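Local atomic coordinates of R.MvaI (Kocuria varians, PDB entry 2OA9), a protein that cuts DNA as a monomeric restriction endonuclease of the PDDEXK clan, recognizing its target sequence asymmetrically. Residues 238-242 and 243-247. Numbering follows the deposited sequence.
Sequences KLLEY and GEVKV
L240 and V245 meet where a short helix gives way to a strand, and they illustrate how a chain can change secondary structure while still packing against itself. One methyl from each makes the contact, CD2 of L240 lying 3.8 Å from CG2 of V245, and the two side chains run at about a right angle to each other. The bond from CA to CB in L240 points away from the strand, yet the branched end comes back to it. V245 starts out toward the helix, and its first torsion (chi1 178°) sets CG1 anti to the backbone N, turning CG2 to the leucine.

The backbone turns between the two residues. The N-H of G243 bonds to O of L239, N to O 2.9 Å. N of Y242 also bonds to O of L239, at 3.0 Å, so two donors grip that one carbonyl. A water lies 2.8 Å from both O of L240 and O of G243, placed to bridge them.

Y242 leaves the backbone pointing away from the strand, although its CB still sits 3.3 Å from N of G243. CG of E241 lies 3.6 Å above one face of the Y242 ring, offset toward the rim, and OH of Y242 is hydrogen-bonded to D206 and N204. D206 and E241 also form a cadmium site here.

L239 packs on F190 and, with Y242, on I234 of strand 225-235. Helix 236-242 follows that strand in the chain and leads into strand 244-248, which pairs antiparallel with strand 179-192 in the mixed sheet.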
ATOM      1  N   LYS A 238      -3.490  -7.250  -6.410  1.00 14.59           N
ATOM      2  CA  LYS A 238      -2.802  -8.222  -5.620  1.00 16.14           C
ATOM      3  C   LYS A 238      -3.201  -8.193  -4.168  1.00 15.64           C
ATOM      4  O   LYS A 238      -3.171  -9.209  -3.476  1.00 17.41           O
ATOM      5  CB  LYS A 238      -1.329  -7.985  -5.774  1.00 17.68           C
ATOM      6  CG  LYS A 238      -0.499  -9.145  -5.407  1.00 21.60           C
ATOM      7  CD  LYS A 238       0.786  -9.180  -6.231  1.00 28.41           C
ATOM      8  CE  LYS A 238       0.584  -9.390  -7.730  1.00 29.43           C
ATOM      9  NZ  LYS A 238       0.716 -10.796  -8.172  1.00 25.91           N
ATOM     10  N   LEU A 239      -3.582  -7.034  -3.667  1.00 15.84           N
ATOM     11  CA  LEU A 239      -4.062  -6.898  -2.301  1.00 17.01           C
ATOM     12  C   LEU A 239      -5.283  -7.791  -1.985  1.00 17.22           C
ATOM     13  O   LEU A 239      -5.396  -8.301  -0.872  1.00 17.14           O
ATOM     14  CB  LEU A 239      -4.312  -5.431  -1.926  1.00 18.19           C
ATOM     15  CG  LEU A 239      -4.738  -5.167  -0.482  1.00 18.90           C
ATOM     16  CD1 LEU A 239      -3.746  -5.717   0.525  1.00 19.18           C
ATOM     17  CD2 LEU A 239      -4.915  -3.644  -0.303  1.00 20.36           C
ATOM     18  N   LEU A 240      -6.124  -8.104  -2.981  1.00 15.51           N
ATOM     19  CA  LEU A 240      -7.239  -9.024  -2.806  1.00 14.96           C
ATOM     20  C   LEU A 240      -6.812 -10.454  -2.537  1.00 16.15           C
ATOM     21  O   LEU A 240      -7.610 -11.263  -2.089  1.00 18.74           O
ATOM     22  CB  LEU A 240      -8.189  -8.995  -4.011  1.00 14.71           C
ATOM     23  CG  LEU A 240      -8.723  -7.597  -4.360  1.00 14.96           C
ATOM     24  CD1 LEU A 240      -9.621  -7.650  -5.542  1.00 14.31           C
ATOM     25  CD2 LEU A 240      -9.478  -6.972  -3.140  1.00 15.46           C
ATOM     26  N   GLU A 241      -5.557 -10.780  -2.787  1.00 15.64           N
ATOM     27  CA  GLU A 241      -5.021 -12.101  -2.400  1.00 15.57           C
ATOM     28  C   GLU A 241      -4.692 -12.190  -0.919  1.00 15.79           C
ATOM     29  O   GLU A 241      -4.812 -13.246  -0.293  1.00 16.55           O
ATOM     30  CB  GLU A 241      -3.764 -12.397  -3.225  1.00 15.24           C
ATOM     31  CG  GLU A 241      -2.873 -13.578  -2.787  1.00 15.57           C
ATOM     32  CD  GLU A 241      -1.637 -13.806  -3.638  1.00 14.34           C
ATOM     33  OE1 GLU A 241      -1.535 -13.247  -4.729  1.00 13.41           O
ATOM     34  OE2 GLU A 241      -0.746 -14.571  -3.213  1.00 16.64           O
ATOM     35  N   TYR A 242      -4.267 -11.070  -0.347  1.00 15.64           N
ATOM     36  CA  TYR A 242      -3.748 -11.027   1.026  1.00 14.78           C
ATOM     37  C   TYR A 242      -4.692 -10.481   2.094  1.00 16.33           C
ATOM     38  O   TYR A 242      -4.546 -10.823   3.269  1.00 17.45           O
ATOM     39  CB  TYR A 242      -2.468 -10.195   1.087  1.00 15.14           C
ATOM     40  CG  TYR A 242      -1.358 -10.867   0.344  1.00 13.40           C
ATOM     41  CD1 TYR A 242      -0.523 -11.795   0.980  1.00 10.89           C
ATOM     42  CD2 TYR A 242      -1.159 -10.666  -1.037  1.00 11.15           C
ATOM     43  CE1 TYR A 242       0.444 -12.463   0.303  1.00 14.30           C
ATOM     44  CE2 TYR A 242      -0.165 -11.329  -1.748  1.00 11.65           C
ATOM     45  CZ  TYR A 242       0.651 -12.233  -1.066  1.00  9.98           C
ATOM     46  OH  TYR A 242       1.601 -12.898  -1.713  1.00 11.07           O
ATOM     47  N   GLY A 243      -5.619  -9.629   1.697  1.00 16.33           N
ATOM     48  CA  GLY A 243      -6.432  -8.902   2.671  1.00 16.66           C
ATOM     49  C   GLY A 243      -7.686  -9.663   3.031  1.00 17.08           C
ATOM     50  O   GLY A 243      -8.056 -10.640   2.352  1.00 19.00           O
ATOM     51  N   GLU A 244      -8.333  -9.238   4.107  1.00 17.81           N
ATOM     52  CA  GLU A 244      -9.698  -9.646   4.411  1.00 17.98           C
ATOM     53  C   GLU A 244     -10.577  -8.866   3.452  1.00 16.99           C
ATOM     54  O   GLU A 244     -10.505  -7.650   3.410  1.00 16.75           O
ATOM     55  CB  GLU A 244     -10.033  -9.317   5.865  1.00 18.84           C
ATOM     56  CG  GLU A 244     -11.475  -9.630   6.298  0.50 18.63           C
ATOM     57  CD  GLU A 244     -11.889 -11.073   6.044  0.50 22.42           C
ATOM     58  OE1 GLU A 244     -11.018 -11.964   6.087  0.50 25.18           O
ATOM     59  OE2 GLU A 244     -13.094 -11.322   5.796  0.50 25.81           O
ATOM     60  N   VAL A 245     -11.442  -9.556   2.714  1.00 17.08           N
ATOM     61  CA  VAL A 245     -12.242  -8.919   1.686  1.00 18.03           C
ATOM     62  C   VAL A 245     -13.677  -9.428   1.760  1.00 18.14           C
ATOM     63  O   VAL A 245     -13.890 -10.626   1.820  1.00 20.36           O
ATOM     64  CB  VAL A 245     -11.695  -9.251   0.287  1.00 17.18           C
ATOM     65  CG1 VAL A 245     -12.588  -8.613  -0.768  1.00 20.20           C
ATOM     66  CG2 VAL A 245     -10.273  -8.759   0.148  1.00 17.85           C
ATOM     67  N   LYS A 246     -14.631  -8.504   1.785  1.00 18.28           N
ATOM     68  CA  LYS A 246     -16.054  -8.814   1.752  1.00 17.64           C
ATOM     69  C   LYS A 246     -16.571  -8.550   0.328  1.00 16.58           C
ATOM     70  O   LYS A 246     -16.438  -7.453  -0.188  1.00 17.81           O
ATOM     71  CB  LYS A 246     -16.804  -7.960   2.801  1.00 18.75           C
ATOM     72  N   VAL A 247     -17.224  -9.536  -0.264  1.00 17.04           N
ATOM     73  CA  VAL A 247     -17.791  -9.397  -1.590  1.00 16.96           C
ATOM     74  C   VAL A 247     -19.254  -9.016  -1.392  1.00 16.18           C
ATOM     75  O   VAL A 247     -20.018  -9.758  -0.792  1.00 18.11           O
ATOM     76  CB  VAL A 247     -17.666 -10.731  -2.379  1.00 18.04           C
ATOM     77  CG1 VAL A 247     -18.369 -10.634  -3.719  1.00 20.55           C
ATOM     78  CG2 VAL A 247     -16.218 -11.120  -2.595  1.00 20.11           C
TER
HETATM   79  O   HOH W   1      -7.873 -12.567   0.376  1.00 39.41           O